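Local coordinates for protein PduO-type ATP--cob(I)alamin adenosyltransferase (PDB 1WOZ) that probably transfers the adenosyl group of ATP to the cobalt of cob(I)alamin, acting as a corrinoid adenosyltransferase, at residues K94-V99 with A157-K162; L101-G106 with E168-I173; S112-T117 with S151-M156. One frame throughout, in Å; residues are numbered along the deposited sequence.

Interaction 1. Residues K94-V99 with A157-K162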
loop_
_atom_site.group_PDB
_atom_site.type_symbol
_atom_site.label_atom_id
_atom_site.label_comp_id
_atom_site.label_asym_id
_atom_site.label_seq_id
_atom_site.Cartn_x
_atom_site.Cartn_y
_atom_site.Cartn_z
ATOM N N LYS A 94 6.675 20.096 -19.089
ATOM C CA LYS A 94 6.823 21.456 -19.627
ATOM C C LYS A 94 6.412 22.444 -18.547
ATOM O O LYS A 94 7.014 23.517 -18.415
ATOM C CB LYS A 94 5.946 21.689 -20.873
ATOM C CG LYS A 94 6.506 21.106 -22.170
ATOM C CD LYS A 94 5.531 21.344 -23.342
ATOM C CE LYS A 94 6.216 21.231 -24.710
ATOM N NZ LYS A 94 7.131 20.055 -24.807
ATOM N N GLU A 95 5.399 22.087 -17.760
ATOM C CA GLU A 95 4.946 22.989 -16.706
ATOM C C GLU A 95 5.886 23.012 -15.506
ATOM O O GLU A 95 6.150 24.076 -14.950
ATOM C CB GLU A 95 3.537 22.613 -16.205
ATOM C CG GLU A 95 2.949 23.634 -15.201
ATOM C CD GLU A 95 1.564 23.264 -14.690
ATOM O OE1 GLU A 95 0.803 22.559 -15.402
ATOM O OE2 GLU A 95 1.229 23.697 -13.574
ATOM N N SER A 96 6.384 21.852 -15.087
ATOM C CA SER A 96 7.252 21.820 -13.918
ATOM C C SER A 96 8.651 22.315 -14.222
ATOM O O SER A 96 9.338 22.827 -13.340
ATOM C CB SER A 96 7.354 20.394 -13.340
ATOM O OG SER A 96 8.067 19.544 -14.215
ATOM N N GLY A 97 9.072 22.185 -15.473
ATOM C CA GLY A 97 10.431 22.586 -15.788
ATOM C C GLY A 97 11.363 21.450 -15.370
ATOM O O GLY A 97 10.905 20.413 -14.857
ATOM N N PRO A 98 12.680 21.611 -15.561
ATOM C CA PRO A 98 13.636 20.560 -15.191
ATOM C C PRO A 98 13.771 20.325 -13.690
ATOM O O PRO A 98 13.660 21.248 -12.883
ATOM C CB PRO A 98 14.953 21.050 -15.808
ATOM C CG PRO A 98 14.827 22.570 -15.682
ATOM C CD PRO A 98 13.367 22.793 -16.122
ATOM N N VAL A 99 14.024 19.079 -13.322
ATOM C CA VAL A 99 14.205 18.735 -11.917
ATOM C C VAL A 99 15.464 17.875 -11.767
ATOM O O VAL A 99 15.757 17.038 -12.620
ATOM C CB VAL A 99 12.968 17.948 -11.353
ATOM C CG1 VAL A 99 12.885 16.528 -11.988
ATOM C CG2 VAL A 99 13.063 17.836 -9.834
ATOM N N ALA A 157 3.519 14.436 -10.079
ATOM C CA ALA A 157 3.900 14.779 -8.708
ATOM C C ALA A 157 4.762 16.054 -8.690
ATOM O O ALA A 157 4.655 16.865 -7.766
ATOM C CB ALA A 157 4.657 13.599 -8.050
ATOM N N LEU A 158 5.607 16.231 -9.707
ATOM C CA LEU A 158 6.432 17.447 -9.803
ATOM C C LEU A 158 5.530 18.675 -9.971
ATOM O O LEU A 158 5.747 19.719 -9.333
ATOM C CB LEU A 158 7.368 17.383 -11.023
ATOM C CG LEU A 158 8.350 16.212 -11.104
ATOM C CD1 LEU A 158 9.162 16.326 -12.393
ATOM C CD2 LEU A 158 9.261 16.207 -9.860
ATOM N N VAL A 159 4.534 18.559 -10.849
ATOM C CA VAL A 159 3.623 19.660 -11.088
ATOM C C VAL A 159 2.762 19.924 -9.852
ATOM O O VAL A 159 2.488 21.098 -9.517
ATOM C CB VAL A 159 2.734 19.404 -12.343
ATOM C CG1 VAL A 159 1.624 20.463 -12.422
ATOM C CG2 VAL A 159 3.613 19.484 -13.624
ATOM N N ALA A 160 2.356 18.857 -9.155
ATOM C CA ALA A 160 1.559 19.020 -7.931
ATOM C C ALA A 160 2.308 19.885 -6.911
ATOM O O ALA A 160 1.715 20.791 -6.280
ATOM C CB ALA A 160 1.252 17.648 -7.300
ATOM N N ASN A 161 3.588 19.587 -6.692
ATOM C CA ASN A 161 4.364 20.398 -5.737
ATOM C C ASN A 161 4.509 21.832 -6.220
ATOM O O ASN A 161 4.364 22.762 -5.446
ATOM C CB ASN A 161 5.754 19.781 -5.468
ATOM C CG ASN A 161 5.688 18.683 -4.419
ATOM O OD1 ASN A 161 4.778 18.681 -3.577
ATOM N ND2 ASN A 161 6.632 17.749 -4.460
ATOM N N LYS A 162 4.802 22.023 -7.500
ATOM C CA LYS A 162 4.906 23.388 -8.027
ATOM C C LYS A 162 3.610 24.159 -7.786
ATOM O O LYS A 162 3.629 25.311 -7.324
ATOM C CB LYS A 162 5.190 23.366 -9.528
ATOM C CG LYS A 162 5.273 24.751 -10.162
ATOM C CD LYS A 162 5.637 24.617 -11.634
ATOM C CE LYS A 162 5.599 25.963 -12.361
ATOM N NZ LYS A 162 6.726 26.829 -11.934
#
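L158 overlaps two residues at once: its CB lies 3.8 Å from S96 CB, while its forked end faces V99, CD1 to CG1 at 3.8 Å and CD2 to CG2 at 4.1 Å. The contact joins the C-terminal turn of helix 79-96, and the chain just leaving it, to the flank of helix 140-163 in the five-helix bundle of this family. A leucine suits the place because its two methyls can meet the two methyls of the beta-branched V99 while its stem lies against the small S96. V159, the next residue along helix 140-163, brings CG2 against S96 CB and CG1 against the carboxylate of E95, 3.5 Å from OE2. E95 is extended, with CG anti to the backbone N (chi1 -173°), and crosses V159 at about a right angle; its OE1 makes a salt bridge with R163, at the end of helix 140-163, so the acid covers a valine methyl while its charge is paired. K162 brings its aliphatic part rather than its charge: CE sits 3.3 Å from E95 O, whereas NZ stays 6.5 Å from E95 OE2, too far for an ion pair. The stem reaches across the last turn of helix 79-96, with CD over S96 CA. Helical geometry stops at G97, whose positive phi (81°) would press any side chain against the preceding carbonyl O. Here S96 turns its hydroxyl between backbone N and carbonyl carbon, and OG donates a hydrogen bond of 3.0 Å to G97 O, arriving in the carbonyl plane on a lone pair.

Interaction 2. Residues L101-G106 with E168-I173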
loop_
_atom_site.group_PDB
_atom_site.type_symbol
_atom_site.label_atom_id
_atom_site.label_comp_id
_atom_site.label_asym_id
_atom_site.label_seq_id
_atom_site.Cartn_x
_atom_site.Cartn_y
_atom_site.Cartn_z
ATOM N N LEU A 101 17.787 14.939 -10.203
ATOM C CA LEU A 101 17.518 13.558 -9.784
ATOM C C LEU A 101 18.556 13.206 -8.702
ATOM O O LEU A 101 19.684 13.722 -8.737
ATOM C CB LEU A 101 17.653 12.627 -11.000
ATOM C CG LEU A 101 16.698 13.007 -12.145
ATOM C CD1 LEU A 101 16.977 12.119 -13.371
ATOM C CD2 LEU A 101 15.233 12.841 -11.665
ATOM N N PHE A 102 18.200 12.372 -7.719
ATOM C CA PHE A 102 16.877 11.762 -7.579
ATOM C C PHE A 102 15.947 12.644 -6.766
ATOM O O PHE A 102 16.386 13.358 -5.880
ATOM C CB PHE A 102 16.968 10.437 -6.812
ATOM C CG PHE A 102 17.670 9.352 -7.539
ATOM C CD1 PHE A 102 18.719 8.670 -6.936
ATOM C CD2 PHE A 102 17.266 8.977 -8.814
ATOM C CE1 PHE A 102 19.357 7.622 -7.598
ATOM C CE2 PHE A 102 17.901 7.930 -9.483
ATOM C CZ PHE A 102 18.946 7.254 -8.872
ATOM N N VAL A 103 14.653 12.564 -7.060
ATOM C CA VAL A 103 13.656 13.297 -6.301
ATOM C C VAL A 103 13.273 12.397 -5.111
ATOM O O VAL A 103 12.991 11.209 -5.289
ATOM C CB VAL A 103 12.396 13.590 -7.165
ATOM C CG1 VAL A 103 11.209 13.989 -6.267
ATOM C CG2 VAL A 103 12.717 14.709 -8.154
ATOM N N ILE A 104 13.302 12.958 -3.904
ATOM C CA ILE A 104 12.913 12.215 -2.700
ATOM C C ILE A 104 11.394 12.327 -2.690
ATOM O O ILE A 104 10.838 13.434 -2.606
ATOM C CB ILE A 104 13.518 12.854 -1.436
ATOM C CG1 ILE A 104 15.055 12.724 -1.494
ATOM C CG2 ILE A 104 12.925 12.173 -0.167
ATOM C CD1 ILE A 104 15.810 13.399 -0.315
ATOM N N PRO A 105 10.693 11.183 -2.768
ATOM C CA PRO A 105 9.230 11.227 -2.797
ATOM C C PRO A 105 8.534 11.910 -1.621
ATOM O O PRO A 105 8.771 11.573 -0.457
ATOM C CB PRO A 105 8.844 9.746 -2.965
ATOM C CG PRO A 105 9.940 9.031 -2.247
ATOM C CD PRO A 105 11.181 9.792 -2.683
ATOM N N GLY A 106 7.668 12.870 -1.947
ATOM C CA GLY A 106 6.957 13.595 -0.904
ATOM C C GLY A 106 6.659 15.043 -1.287
ATOM O O GLY A 106 6.623 15.396 -2.477
ATOM N N GLU A 168 11.047 20.611 -4.299
ATOM C CA GLU A 168 11.396 19.203 -4.350
ATOM C C GLU A 168 12.609 18.961 -3.454
ATOM O O GLU A 168 13.518 19.799 -3.385
ATOM C CB GLU A 168 11.781 18.798 -5.772
ATOM C CG GLU A 168 10.677 18.963 -6.802
ATOM C CD GLU A 168 9.479 18.090 -6.501
ATOM O OE1 GLU A 168 9.664 17.050 -5.838
ATOM O OE2 GLU A 168 8.366 18.438 -6.940
ATOM N N LYS A 169 12.612 17.828 -2.762
ATOM C CA LYS A 169 13.747 17.439 -1.927
ATOM C C LYS A 169 14.552 16.532 -2.864
ATOM O O LYS A 169 13.983 15.683 -3.518
ATOM C CB LYS A 169 13.292 16.616 -0.722
ATOM C CG LYS A 169 12.169 17.248 0.085
ATOM C CD LYS A 169 12.657 18.383 0.947
ATOM C CE LYS A 169 11.543 18.840 1.913
ATOM N NZ LYS A 169 12.066 19.771 2.931
ATOM N N ILE A 170 15.863 16.718 -2.909
ATOM C CA ILE A 170 16.739 15.966 -3.804
ATOM C C ILE A 170 17.862 15.159 -3.109
ATOM O O ILE A 170 18.491 15.631 -2.154
ATOM C CB ILE A 170 17.460 16.950 -4.796
ATOM C CG1 ILE A 170 16.467 17.991 -5.360
ATOM C CG2 ILE A 170 18.155 16.160 -5.934
ATOM C CD1 ILE A 170 15.347 17.437 -6.229
ATOM N N TYR A 171 18.090 13.943 -3.597
ATOM C CA TYR A 171 19.193 13.099 -3.145
ATOM C C TYR A 171 19.958 13.110 -4.468
ATOM O O TYR A 171 19.766 12.261 -5.346
ATOM C CB TYR A 171 18.748 11.683 -2.824
ATOM C CG TYR A 171 19.914 10.837 -2.356
ATOM C CD1 TYR A 171 20.344 10.883 -1.024
ATOM C CD2 TYR A 171 20.609 10.012 -3.252
ATOM C CE1 TYR A 171 21.429 10.129 -0.595
ATOM C CE2 TYR A 171 21.708 9.247 -2.829
ATOM C CZ TYR A 171 22.104 9.309 -1.502
ATOM O OH TYR A 171 23.129 8.515 -1.068
ATOM N N ASP A 172 20.808 14.118 -4.592
ATOM C CA ASP A 172 21.547 14.413 -5.804
ATOM C C ASP A 172 22.530 13.412 -6.385
ATOM O O ASP A 172 23.569 13.130 -5.781
ATOM C CB ASP A 172 22.254 15.755 -5.607
ATOM C CG ASP A 172 22.346 16.538 -6.881
ATOM O OD1 ASP A 172 22.694 15.927 -7.910
ATOM O OD2 ASP A 172 22.065 17.761 -6.844
ATOM N N ILE A 173 22.224 12.915 -7.577
ATOM C CA ILE A 173 23.107 11.953 -8.246
ATOM C C ILE A 173 23.805 12.591 -9.451
ATOM O O ILE A 173 24.469 11.907 -10.219
ATOM C CB ILE A 173 22.345 10.693 -8.721
ATOM C CG1 ILE A 173 21.222 11.088 -9.688
ATOM C CG2 ILE A 173 21.825 9.944 -7.531
ATOM C CD1 ILE A 173 20.674 9.955 -10.493
HETATM O O HOH W 1 10.485 16.124 -3.216
#
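I173 sets CD1 over one face of the F102 ring, 3.7 Å from its centroid and 17° off the normal, a CH-pi contact. The same side chain places CG2 3.4 Å from F102 CE1, so both branches lie against one face of the ring. With chi1 of 59°, I173 CG1 stands between backbone N and carbonyl carbon, which carries its CD1 over the ring and leaves CG2 just outside the CD1-CE1 rim of the phenyl. F102 CD1 meets the edge of the Y171 ring, near its plane, 4.4 Å from Y171 CD2. The peptide before F102 is cis, turning the L101 carbonyl and the F102 amide to the same side, where I173 N donates to L101 O at 2.9 Å and F102 N to Y171 O at 2.8 Å, the latter from above the carbonyl plane. Y171 N to F102 O and I104 N to K169 O add two more backbone bonds to a short, weakly bonded antiparallel pairing. V103 and I170, a non-hydrogen-bonded pair, send their side chains to one side; to the other goes I104, its CB 3.8 Å from K169 CB. All three are beta-branched, which suits extended chain. Beyond the pairing a water donates to I104 O and E168 OE1 and accepts from K169 N; E168 OE2 is bonded to N161. The two strands, joined through helices 109-134 and 140-163, cover the end of the bundle: V103 packs on H115, F154 and L158 of those helices, and Y171 reaches the second subunit, its OH bonded to E66 and its ring meeting F62 of that chain.

Interaction 3. Residues S112-T117 with S151-M156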
loop_
_atom_site.group_PDB
_atom_site.type_symbol
_atom_site.label_atom_id
_atom_site.label_comp_id
_atom_site.label_asym_id
_atom_site.label_seq_id
_atom_site.Cartn_x
_atom_site.Cartn_y
_atom_site.Cartn_z
ATOM N N SER A 112 2.622 13.605 -2.697
ATOM C CA SER A 112 2.950 12.416 -1.911
ATOM C C SER A 112 2.083 11.231 -2.302
ATOM O O SER A 112 2.594 10.122 -2.439
ATOM C CB SER A 112 2.800 12.686 -0.403
ATOM O OG SER A 112 3.728 13.674 0.019
ATOM N N VAL A 113 0.781 11.450 -2.487
ATOM C CA VAL A 113 -0.075 10.334 -2.865
ATOM C C VAL A 113 0.249 9.866 -4.279
ATOM O O VAL A 113 0.137 8.665 -4.588
ATOM C CB VAL A 113 -1.569 10.681 -2.725
ATOM C CG1 VAL A 113 -2.422 9.441 -3.037
ATOM C CG2 VAL A 113 -1.859 11.105 -1.293
ATOM N N LEU A 114 0.661 10.800 -5.142
ATOM C CA LEU A 114 1.063 10.439 -6.509
ATOM C C LEU A 114 2.327 9.580 -6.491
ATOM O O LEU A 114 2.452 8.639 -7.289
ATOM C CB LEU A 114 1.288 11.701 -7.361
ATOM C CG LEU A 114 -0.070 12.344 -7.772
ATOM C CD1 LEU A 114 0.155 13.792 -8.228
ATOM C CD2 LEU A 114 -0.737 11.533 -8.891
ATOM N N HIS A 115 3.270 9.901 -5.598
ATOM C CA HIS A 115 4.488 9.106 -5.493
ATOM C C HIS A 115 4.186 7.710 -4.946
ATOM O O HIS A 115 4.818 6.725 -5.341
ATOM C CB HIS A 115 5.520 9.793 -4.585
ATOM C CG HIS A 115 6.333 10.824 -5.297
ATOM N ND1 HIS A 115 7.140 10.510 -6.370
ATOM C CD2 HIS A 115 6.451 12.164 -5.110
ATOM C CE1 HIS A 115 7.718 11.612 -6.818
ATOM N NE2 HIS A 115 7.316 12.628 -6.071
ATOM N N VAL A 116 3.251 7.621 -4.002
ATOM C CA VAL A 116 2.897 6.303 -3.485
ATOM C C VAL A 116 2.308 5.480 -4.643
ATOM O O VAL A 116 2.649 4.306 -4.842
ATOM C CB VAL A 116 1.837 6.397 -2.357
ATOM C CG1 VAL A 116 1.205 5.020 -2.126
ATOM C CG2 VAL A 116 2.484 6.929 -1.062
ATOM N N THR A 117 1.421 6.111 -5.401
ATOM C CA THR A 117 0.771 5.458 -6.532
ATOM C C THR A 117 1.838 5.045 -7.559
ATOM O O THR A 117 1.800 3.937 -8.107
ATOM C CB THR A 117 -0.278 6.419 -7.134
ATOM O OG1 THR A 117 -1.199 6.778 -6.095
ATOM C CG2 THR A 117 -1.062 5.756 -8.268
ATOM N N SER A 151 6.237 6.973 -15.081
ATOM C CA SER A 151 6.894 8.246 -15.405
ATOM C C SER A 151 5.859 9.383 -15.452
ATOM O O SER A 151 6.157 10.519 -15.075
ATOM C CB SER A 151 7.628 8.160 -16.750
ATOM O OG SER A 151 8.649 7.191 -16.675
ATOM N N LEU A 152 4.651 9.076 -15.940
ATOM C CA LEU A 152 3.591 10.074 -15.976
ATOM C C LEU A 152 3.234 10.489 -14.531
ATOM O O LEU A 152 3.068 11.676 -14.234
ATOM C CB LEU A 152 2.342 9.503 -16.682
ATOM C CG LEU A 152 1.066 10.340 -16.540
ATOM C CD1 LEU A 152 1.298 11.751 -17.076
ATOM C CD2 LEU A 152 -0.091 9.643 -17.271
ATOM N N LEU A 153 3.093 9.508 -13.641
ATOM C CA LEU A 153 2.762 9.801 -12.247
ATOM C C LEU A 153 3.850 10.683 -11.606
ATOM O O LEU A 153 3.546 11.583 -10.823
ATOM C CB LEU A 153 2.589 8.493 -11.469
ATOM C CG LEU A 153 1.320 7.691 -11.849
ATOM C CD1 LEU A 153 1.395 6.288 -11.257
ATOM C CD2 LEU A 153 0.057 8.414 -11.343
ATOM N N PHE A 154 5.106 10.390 -11.934
ATOM C CA PHE A 154 6.262 11.155 -11.442
ATOM C C PHE A 154 6.139 12.603 -11.933
ATOM O O PHE A 154 6.227 13.547 -11.152
ATOM C CB PHE A 154 7.548 10.496 -11.968
ATOM C CG PHE A 154 8.818 11.169 -11.509
ATOM C CD1 PHE A 154 9.371 12.211 -12.241
ATOM C CD2 PHE A 154 9.458 10.760 -10.341
ATOM C CE1 PHE A 154 10.558 12.850 -11.818
ATOM C CE2 PHE A 154 10.645 11.385 -9.899
ATOM C CZ PHE A 154 11.194 12.436 -10.644
ATOM N N ALA A 155 5.889 12.786 -13.228
ATOM C CA ALA A 155 5.760 14.143 -13.761
ATOM C C ALA A 155 4.606 14.883 -13.123
ATOM O O ALA A 155 4.688 16.094 -12.872
ATOM C CB ALA A 155 5.590 14.096 -15.298
HETATM N N MSE A 156 3.520 14.162 -12.830
HETATM C CA MSE A 156 2.388 14.814 -12.205
HETATM C C MSE A 156 2.733 15.241 -10.786
HETATM O O MSE A 156 2.282 16.281 -10.335
HETATM C CB MSE A 156 1.164 13.886 -12.164
HETATM C CG MSE A 156 0.548 13.586 -13.508
HETATM SE SE MSE A 156 -0.979 12.400 -13.131
HETATM C CE MSE A 156 -1.919 12.485 -14.837
#
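The H115 and F154 rings meet at a corner, H115 CE1 4.0 Å from F154 CD2. That phenyl carbon lies at the edge of the imidazole, near its plane; the two planes are inclined at 79° and their centroids are 6.0 Å apart, an oblique pair. The imidazole faces are taken by other residues: P105 lies over one near CG, and A157 CB over the opposite one near NE2, while ND1 is hydrogen-bonded to R118 NE. A flat ring suits this slot between P105 and the small A157 of helix 140-163. Apolar branches fill the rest of the interface. L114 CD2 and L153 CD2 approach to 4.0 Å, and L114 CD1 comes 4.1 Å from CB of M156, a selenomethionine whose sulfur is replaced by selenium. T117 crosses L153 at about a right angle, its CG2 3.9 Å from L153 CD1. With chi1 of -57° for OG1, that methyl is anti to the backbone N and OG1 turns back along its own helix to donate to V113 O at 2.8 Å; T117 N reaches the same oxygen from the opposite face of the carbonyl plane. An alanine here is likely to leave L153 CD1 facing a gap and V113 O without its second donor. The two helix segments run antiparallel (168°) with axes 8.7 Å apart, in the bundle's buried middle. Helix 23-44 packs on T117, helix 48-69 on L153 and M156, and helix 79-96 on L152 and M156, while V116 meets F37 of the second subunit.

Overall arrangement
Helix 140-163 carries one side of both interaction 3 and interaction 1, whose centres are about 11 Å apart, and the chain then runs on into the strand of interaction 2. N161, which also holds E168, ties the end of that helix to interaction 2 through a probable hydrogen bond from ND2 to G106 O, 3.1 Å. Interaction 2 meets interaction 3 where V103 CG2 lies 3.7 Å from F154 CZ. Both of these contacts also touch the second subunit. The nearest bound poly(propylene glycol) fragment is about 4 Å from the F102 side chain; from the side chains of F154 and L158 the nearest such fragment is about 9 and 14 Å away, so of the three, interaction 2 comes nearest to a bound ligand.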